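Local coordinates for beta-lactamase (Klebsiella pneumoniae, PDB 6KBY), which probably hydrolyses the beta-lactam ring of antibiotics to substituted beta-amino acids, as a class C serine enzyme, and here holds adenosine monophosphate in its pocket, at residues S13-K16 and D17-D21; Q94-S97 and H98-E102; D109-S112 and V113-G117; V356-A359 and Y360-S364. All blocks are in the same frame, centred on the assembly; numbering follows the deposited sequence.

Contact 1. Residues S13-K16 and D17-D21; sequences SKIK and DTVDD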
# COMPACT_ATOMS: atom_id res chain seq x y z
N SER A 13 -24.75 -11.46 -8.24
CA SER A 13 -25.79 -10.82 -7.44
C SER A 13 -25.60 -11.13 -5.96
O SER A 13 -25.88 -10.28 -5.10
CB SER A 13 -27.17 -11.26 -7.92
OG SER A 13 -27.50 -10.62 -9.14
N LYS A 14 -25.11 -12.33 -5.65
CA LYS A 14 -24.82 -12.69 -4.26
C LYS A 14 -23.70 -11.83 -3.71
O LYS A 14 -23.78 -11.36 -2.57
CB LYS A 14 -24.48 -14.17 -4.17
CG LYS A 14 -25.65 -15.08 -4.54
CD LYS A 14 -25.24 -16.55 -4.59
CE LYS A 14 -26.43 -17.42 -4.99
NZ LYS A 14 -26.07 -18.86 -5.12
N ILE A 15 -22.64 -11.62 -4.49
CA ILE A 15 -21.52 -10.80 -4.04
C ILE A 15 -21.97 -9.36 -3.81
O ILE A 15 -21.65 -8.75 -2.79
CB ILE A 15 -20.34 -10.90 -5.03
CG1 ILE A 15 -19.81 -12.34 -5.05
CG2 ILE A 15 -19.25 -9.92 -4.65
CD1 ILE A 15 -18.81 -12.61 -6.16
N LYS A 16 -22.75 -8.82 -4.74
CA LYS A 16 -23.24 -7.45 -4.57
C LYS A 16 -24.07 -7.33 -3.30
O LYS A 16 -23.93 -6.34 -2.56
CB LYS A 16 -24.06 -7.01 -5.79
CG LYS A 16 -24.57 -5.58 -5.67
CD LYS A 16 -25.25 -5.13 -6.95
CE LYS A 16 -25.59 -3.65 -6.90
NZ LYS A 16 -26.58 -3.33 -5.83
N ASP A 17 -24.92 -8.31 -3.01
CA ASP A 17 -25.71 -8.27 -1.78
C ASP A 17 -24.81 -8.27 -0.56
O ASP A 17 -25.03 -7.50 0.39
CB ASP A 17 -26.67 -9.47 -1.72
CG ASP A 17 -27.79 -9.39 -2.74
OD1 ASP A 17 -28.03 -8.30 -3.30
OD2 ASP A 17 -28.43 -10.43 -2.98
N THR A 18 -23.81 -9.15 -0.55
CA THR A 18 -22.89 -9.20 0.58
C THR A 18 -22.19 -7.87 0.78
O THR A 18 -22.08 -7.36 1.90
CB THR A 18 -21.86 -10.31 0.36
OG1 THR A 18 -22.53 -11.57 0.31
CG2 THR A 18 -20.84 -10.33 1.50
N VAL A 19 -21.70 -7.29 -0.31
CA VAL A 19 -20.95 -6.04 -0.21
C VAL A 19 -21.87 -4.88 0.19
O VAL A 19 -21.58 -4.14 1.14
CB VAL A 19 -20.19 -5.75 -1.52
CG1 VAL A 19 -19.44 -4.42 -1.43
CG2 VAL A 19 -19.21 -6.89 -1.83
N ASP A 20 -23.00 -4.73 -0.51
CA ASP A 20 -23.96 -3.68 -0.17
C ASP A 20 -24.35 -3.73 1.30
O ASP A 20 -24.42 -2.70 1.98
CB ASP A 20 -25.25 -3.85 -0.99
CG ASP A 20 -25.12 -3.43 -2.45
OD1 ASP A 20 -24.08 -2.88 -2.86
OD2 ASP A 20 -26.11 -3.65 -3.18
N ASP A 21 -24.63 -4.94 1.80
CA ASP A 21 -25.13 -5.09 3.16
C ASP A 21 -24.11 -4.70 4.21
O ASP A 21 -24.50 -4.38 5.34
CB ASP A 21 -25.60 -6.53 3.41
CG ASP A 21 -26.91 -6.85 2.71
OD1 ASP A 21 -27.51 -5.94 2.09
OD2 ASP A 21 -27.34 -8.02 2.78
O HOH W 1 -24.88 -13.15 -0.82
O HOH W 2 -24.64 -1.26 -4.96
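Lys16 and Asp20, one turn apart on helix 11-30, are joined by a salt bridge that involves most of the lysine chain. Its CB lies next to the following peptide, close to Asp17 N. With CG anti to the backbone N (chi1 -179°), the chain runs outward alongside Asp20, and CG already comes within 3.5 Å of Asp20 OD2. CD and CE continue past the same oxygen at longer range. A final bend at chi4 (-64°) then turns the amino group back, and Lys16 NZ meets Asp20 OD2 at 2.7 Å, on the syn side of the carboxylate. The two side chains thus meet at a slant and not end-on. A water completes the grip: it accepts from Lys16 NZ at 3.0 Å and donates to Asp20 OD1 at 2.7 Å, so that the lysine reaches OD2 directly and OD1 through the water. Asp20 OD1 is also hydrogen-bonded to Tyr50 OH, which ties the pair to strand 44-50.

This is an i to i+4 salt bridge on the N-terminal helix, which covers one face of the large antiparallel sheet of the beta-lactamase fold. Beneath it run regular helical bonds, among them Asp20 N to Lys16 O at 2.8 Å. On the buried side, Ile15 CG2 packs against Val19 CG2 at 4.1 Å, and the two residues face strands 34-41 and 44-50. Around the helix from there, a second water bridges Lys14 O, to which it donates at 2.7 Å, and Thr18 OG1 at 3.0 Å.

Contact 2. Residues Q94-S97 and H98-E102; sequences QSVS and HYVPE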
# COMPACT_ATOMS: atom_id res chain seq x y z
N GLN A 94 22.76 -4.74 0.52
CA GLN A 94 23.76 -3.68 0.63
C GLN A 94 23.25 -2.56 1.54
O GLN A 94 22.05 -2.39 1.76
CB GLN A 94 24.08 -3.09 -0.75
CG GLN A 94 24.80 -4.04 -1.69
CD GLN A 94 26.24 -4.30 -1.29
OE1 GLN A 94 26.93 -3.40 -0.82
NE2 GLN A 94 26.70 -5.53 -1.47
N SER A 95 24.20 -1.80 2.07
CA SER A 95 23.85 -0.70 2.96
C SER A 95 23.23 0.46 2.19
O SER A 95 23.44 0.64 0.99
CB SER A 95 25.08 -0.20 3.70
OG SER A 95 25.98 0.43 2.80
N VAL A 96 22.47 1.27 2.92
CA VAL A 96 21.94 2.50 2.35
C VAL A 96 23.07 3.41 1.88
O VAL A 96 23.01 3.99 0.79
CB VAL A 96 21.01 3.21 3.36
CG1 VAL A 96 20.74 4.64 2.94
CG2 VAL A 96 19.71 2.43 3.50
N SER A 97 24.14 3.53 2.68
CA SER A 97 25.22 4.43 2.29
C SER A 97 25.98 3.91 1.07
O SER A 97 26.61 4.71 0.37
CB SER A 97 26.16 4.72 3.45
OG SER A 97 26.89 3.57 3.78
N HIS A 98 25.92 2.61 0.79
CA HIS A 98 26.47 2.12 -0.46
C HIS A 98 25.84 2.83 -1.66
O HIS A 98 26.53 3.17 -2.62
CB HIS A 98 26.27 0.61 -0.57
CG HIS A 98 26.76 0.03 -1.86
ND1 HIS A 98 28.10 -0.18 -2.12
CD2 HIS A 98 26.10 -0.36 -2.97
CE1 HIS A 98 28.24 -0.69 -3.33
NE2 HIS A 98 27.04 -0.81 -3.87
N TYR A 99 24.52 3.05 -1.60
CA TYR A 99 23.80 3.68 -2.70
C TYR A 99 23.63 5.18 -2.56
O TYR A 99 23.36 5.85 -3.56
CB TYR A 99 22.41 3.04 -2.87
CG TYR A 99 22.51 1.60 -3.30
CD1 TYR A 99 22.92 1.27 -4.58
CD2 TYR A 99 22.21 0.57 -2.42
CE1 TYR A 99 23.03 -0.04 -4.97
CE2 TYR A 99 22.31 -0.74 -2.81
CZ TYR A 99 22.73 -1.04 -4.08
OH TYR A 99 22.84 -2.35 -4.47
N VAL A 100 23.77 5.72 -1.36
CA VAL A 100 23.62 7.15 -1.11
C VAL A 100 24.95 7.63 -0.55
O VAL A 100 25.11 7.71 0.68
CB VAL A 100 22.45 7.44 -0.16
CG1 VAL A 100 22.19 8.94 -0.07
CG2 VAL A 100 21.19 6.69 -0.60
N PRO A 101 25.94 7.94 -1.40
CA PRO A 101 27.30 8.16 -0.90
C PRO A 101 27.45 9.32 0.06
O PRO A 101 28.38 9.30 0.89
CB PRO A 101 28.12 8.39 -2.19
CG PRO A 101 27.29 7.77 -3.28
CD PRO A 101 25.86 7.98 -2.87
N GLU A 102 26.57 10.32 0.00
CA GLU A 102 26.59 11.40 0.98
C GLU A 102 26.45 10.89 2.41
O GLU A 102 26.92 11.55 3.35
CB GLU A 102 25.47 12.40 0.70
CG GLU A 102 25.37 12.87 -0.74
CD GLU A 102 24.29 12.13 -1.51
OE1 GLU A 102 24.52 10.96 -1.91
OE2 GLU A 102 23.18 12.70 -1.72
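The amide oxygen of Gln94 sits over one face of the His98 imidazole, 3.5 Å above the ring plane and close to its centre; the nearest ring atom, His98 CG, is 3.6 Å from Gln94 OE1. Amide and ring are inclined by 53°, so the oxygen leans onto the ring while the amide does not stack flat on it. Tyr99 takes the other part of Gln94: its CE2 touches Gln94 CB at 3.6 Å, with amide and phenol planes perpendicular. The two aromatic rings meet as well, His98 CD2 standing over the centre of the Tyr99 ring and Tyr99 CE2 lying at the imidazole edge.

The next shell holds the backbone that carries these groups. Ser95 is the N-cap of helix 96-99; a chi1 of 68° places OG between its own N and carbonyl carbon, where it accepts from His98 N at 3.0 Å. Val96 O takes two donors, Val100 N within the carbonyl plane at 2.9 Å and Tyr99 N from well above it at 3.0 Å, closing the short turn. Val96 CG1 and Val100 CG2 lie side by side, 4.1 Å apart.

Further out, Tyr99 OH is hydrogen-bonded to Ser91 N and Ser97 OG to Asp109 OD1. The valine side rests on Ile167 and Met166 of helix 158-171, with Val100 also reaching Met138 of helix 134-143.

Contact 3. Residues D109-S112 and V113-G117; sequences DHVS and VLNVG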
# COMPACT_ATOMS: atom_id res chain seq x y z
N ASP A 109 25.73 3.48 7.23
CA ASP A 109 26.67 2.41 6.93
C ASP A 109 26.19 1.07 7.46
O ASP A 109 26.69 0.03 7.02
CB ASP A 109 28.03 2.68 7.59
CG ASP A 109 28.81 3.81 6.94
OD1 ASP A 109 28.44 4.30 5.85
OD2 ASP A 109 29.84 4.21 7.52
N HIS A 110 25.26 1.06 8.41
CA HIS A 110 24.83 -0.15 9.09
C HIS A 110 23.34 -0.41 8.94
O HIS A 110 22.79 -1.24 9.68
CB HIS A 110 25.21 -0.09 10.57
CG HIS A 110 26.67 0.15 10.80
ND1 HIS A 110 27.65 -0.72 10.34
CD2 HIS A 110 27.33 1.15 11.43
CE1 HIS A 110 28.84 -0.26 10.69
NE2 HIS A 110 28.68 0.88 11.34
N VAL A 111 22.68 0.30 8.03
CA VAL A 111 21.28 0.09 7.69
C VAL A 111 21.25 -0.45 6.27
O VAL A 111 21.78 0.20 5.36
CB VAL A 111 20.50 1.41 7.76
CG1 VAL A 111 19.07 1.22 7.26
CG2 VAL A 111 20.51 1.98 9.17
N SER A 112 20.61 -1.60 6.05
CA SER A 112 20.54 -2.12 4.70
C SER A 112 19.32 -1.57 3.96
O SER A 112 18.37 -1.06 4.55
CB SER A 112 20.48 -3.65 4.70
OG SER A 112 19.26 -4.07 5.28
N VAL A 113 19.36 -1.69 2.63
CA VAL A 113 18.17 -1.40 1.85
C VAL A 113 17.00 -2.28 2.32
O VAL A 113 15.86 -1.81 2.43
CB VAL A 113 18.45 -1.54 0.34
CG1 VAL A 113 17.22 -1.23 -0.48
CG2 VAL A 113 19.59 -0.62 -0.06
N LEU A 114 17.28 -3.55 2.62
CA LEU A 114 16.24 -4.43 3.14
C LEU A 114 15.63 -3.86 4.41
O LEU A 114 14.40 -3.91 4.59
CB LEU A 114 16.81 -5.82 3.40
CG LEU A 114 15.77 -6.89 3.76
CD1 LEU A 114 14.84 -7.17 2.59
CD2 LEU A 114 16.43 -8.17 4.25
N ASN A 115 16.46 -3.30 5.30
CA ASN A 115 15.93 -2.70 6.52
C ASN A 115 14.91 -1.60 6.21
O ASN A 115 13.83 -1.57 6.80
CB ASN A 115 17.04 -2.12 7.40
CG ASN A 115 17.95 -3.17 8.06
OD1 ASN A 115 19.15 -2.93 8.19
ND2 ASN A 115 17.38 -4.27 8.54
N VAL A 116 15.25 -0.67 5.31
CA VAL A 116 14.27 0.37 5.02
C VAL A 116 13.06 -0.19 4.28
O VAL A 116 11.95 0.37 4.38
CB VAL A 116 14.86 1.63 4.34
CG1 VAL A 116 15.82 2.35 5.28
CG2 VAL A 116 15.53 1.30 3.02
N GLY A 117 13.22 -1.29 3.55
CA GLY A 117 12.10 -1.92 2.87
C GLY A 117 11.19 -2.76 3.75
O GLY A 117 10.15 -3.22 3.27
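Ser112 and Asn115 exchange hydrogen bonds in both directions, each side chain accepting from the other's backbone NH: a capping box at the start of helix 113-117. Asn115 N donates to Ser112 OG at 2.9 Å, and Ser112 N returns the bond to Asn115 OD1, also at 2.9 Å and almost straight (172° at the hydrogen). The returning donor approaches tilted from the amide plane.

Two torsions set up the exchange. Ser112 OG stands between its own backbone N and carbonyl carbon (chi1 67°), turned to the first turn of the helix. Asn115 CG, lying opposite its carbonyl carbon (chi1 -71°), swings the amide back over the N-terminal end. The bond from ND2 to Thr120 OG1 at the other end probably restrains rotation of the amide. The helix proper begins with Val116 N donating to Ser112 O at 3.2 Å.

Beside the box, Val111 CG1 packs against Asn115 CB at 3.9 Å and Val116 CG1 at 4.0 Å, the two valines crossing at about a right angle and continuing onto Ser121.

Val111 of the incoming loop is backbone-bonded to Val96 of helix 96-99, and Val113, first residue of the helix, to Gln94 just ahead of that earlier helix, while Val113 rests on Tyr99. At the far end, Gly117 is bonded through its backbone to Met278, beyond strand 273-275.

Contact 4. Residues V356-A359 and Y360-S364; sequences VTVA and YKILS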
# COMPACT_ATOMS: atom_id res chain seq x y z
N VAL A 356 -10.69 -3.83 7.96
CA VAL A 356 -10.24 -5.22 7.98
C VAL A 356 -11.41 -6.16 8.21
O VAL A 356 -11.51 -7.22 7.56
CB VAL A 356 -9.17 -5.36 9.07
CG1 VAL A 356 -8.87 -6.82 9.33
CG2 VAL A 356 -7.91 -4.57 8.69
N THR A 357 -12.31 -5.81 9.13
CA THR A 357 -13.44 -6.67 9.44
C THR A 357 -14.36 -6.83 8.23
O THR A 357 -14.80 -7.93 7.89
CB THR A 357 -14.20 -6.11 10.65
OG1 THR A 357 -13.34 -6.12 11.80
CG2 THR A 357 -15.44 -6.95 10.94
N VAL A 358 -14.68 -5.71 7.56
CA VAL A 358 -15.53 -5.78 6.38
C VAL A 358 -14.87 -6.62 5.29
O VAL A 358 -15.51 -7.48 4.68
CB VAL A 358 -15.88 -4.36 5.90
CG1 VAL A 358 -16.50 -4.40 4.51
CG2 VAL A 358 -16.82 -3.68 6.88
N ALA A 359 -13.58 -6.40 5.05
CA ALA A 359 -12.88 -7.18 4.03
C ALA A 359 -12.88 -8.67 4.38
O ALA A 359 -13.07 -9.52 3.50
CB ALA A 359 -11.44 -6.68 3.89
N TYR A 360 -12.65 -9.00 5.65
CA TYR A 360 -12.66 -10.39 6.07
C TYR A 360 -14.03 -11.03 5.82
O TYR A 360 -14.12 -12.15 5.31
CB TYR A 360 -12.28 -10.46 7.55
CG TYR A 360 -12.33 -11.85 8.13
CD1 TYR A 360 -11.27 -12.73 7.99
CD2 TYR A 360 -13.45 -12.29 8.82
CE1 TYR A 360 -11.33 -14.02 8.52
CE2 TYR A 360 -13.51 -13.56 9.36
CZ TYR A 360 -12.46 -14.41 9.21
OH TYR A 360 -12.54 -15.68 9.74
N LYS A 361 -15.10 -10.32 6.17
CA LYS A 361 -16.44 -10.85 5.94
C LYS A 361 -16.70 -11.05 4.46
O LYS A 361 -17.29 -12.06 4.05
CB LYS A 361 -17.48 -9.94 6.57
CG LYS A 361 -17.47 -9.96 8.08
CD LYS A 361 -18.41 -8.89 8.61
CE LYS A 361 -18.52 -8.91 10.12
NZ LYS A 361 -19.32 -7.76 10.62
N ILE A 362 -16.30 -10.10 3.62
CA ILE A 362 -16.54 -10.22 2.19
C ILE A 362 -15.77 -11.40 1.61
O ILE A 362 -16.34 -12.27 0.94
CB ILE A 362 -16.22 -8.91 1.46
CG1 ILE A 362 -17.23 -7.83 1.87
CG2 ILE A 362 -16.27 -9.12 -0.05
CD1 ILE A 362 -16.86 -6.44 1.40
N LEU A 363 -14.46 -11.46 1.85
CA LEU A 363 -13.69 -12.56 1.26
C LEU A 363 -14.15 -13.91 1.80
O LEU A 363 -14.21 -14.90 1.05
CB LEU A 363 -12.19 -12.34 1.45
CG LEU A 363 -11.56 -11.16 0.69
CD1 LEU A 363 -10.05 -11.24 0.74
CD2 LEU A 363 -12.05 -11.06 -0.75
N SER A 364 -14.52 -13.98 3.08
CA SER A 364 -14.97 -15.25 3.63
C SER A 364 -16.26 -15.74 2.98
O SER A 364 -16.54 -16.94 3.00
CB SER A 364 -15.12 -15.15 5.15
OG SER A 364 -13.87 -14.86 5.76
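Thr357 CG2 stands anti to its backbone N (chi1 -63°, measured to OG1), while Lys361 CG lies opposite its own carbonyl carbon (chi1 -70°) and the rest of the lysine chain is extended. The two side chains consequently run side by side, one helical turn apart, and Lys361 CE touches Thr357 CG2 at 3.7 Å. The hydroxyl, turned to the other side, is hydrogen-bonded to Asp353 O.

Val358 and Ile362 form a second parallel pair, with Val358 CG1 against Ile362 CD1 at 3.7 Å. This ridge of helix 352-364 faces Leu22 of helix 11-30, Ile362 reaching Val19 as well, and Met344 and Ile342 of strand 340-346 lie beneath. Ala359 rests on the same two strand residues and on Tyr331 of strand 328-335.

Regular helical bonds run beneath, including Lys361 N to Thr357 O and Ile362 N to Val358 O; that from Leu363 N to Ala359 O is nearly straight (177°). Near the C-terminal end, Tyr360 O accepts from Ser364 N at 2.9 Å and from Ser364 OG at 2.8 Å, on opposite faces of its plane. Ser364 OG also stands 3.7 Å above the centre of the Tyr360 ring. The serine hydroxyl thus donates to the main chain, whereas the Thr357-Lys361 and Val358-Ile362 side chains meet through carbon atoms, so these turns are held by dispersion and by the backbone bonds.

Overall arrangement
From the N terminus, contact 1 lies on helix 11-30; contacts 2 and 3 follow at helices 96-99 and 113-117, and contact 4 on the last helix, 352-364. Each is a local contact along a helix or around its start or end, so they run in series, and none encloses or crosses another. In space they form two pairs on opposite sides of the chain's centre. Contacts 1 and 4, first and last in the chain, have centres about 12 Å apart and join the two terminal helices beside the antiparallel sheet. Contacts 2 and 3, with centres about 9 Å apart, bind the loop before helix 113-117 to helix 96-99 in the helical region across the molecule.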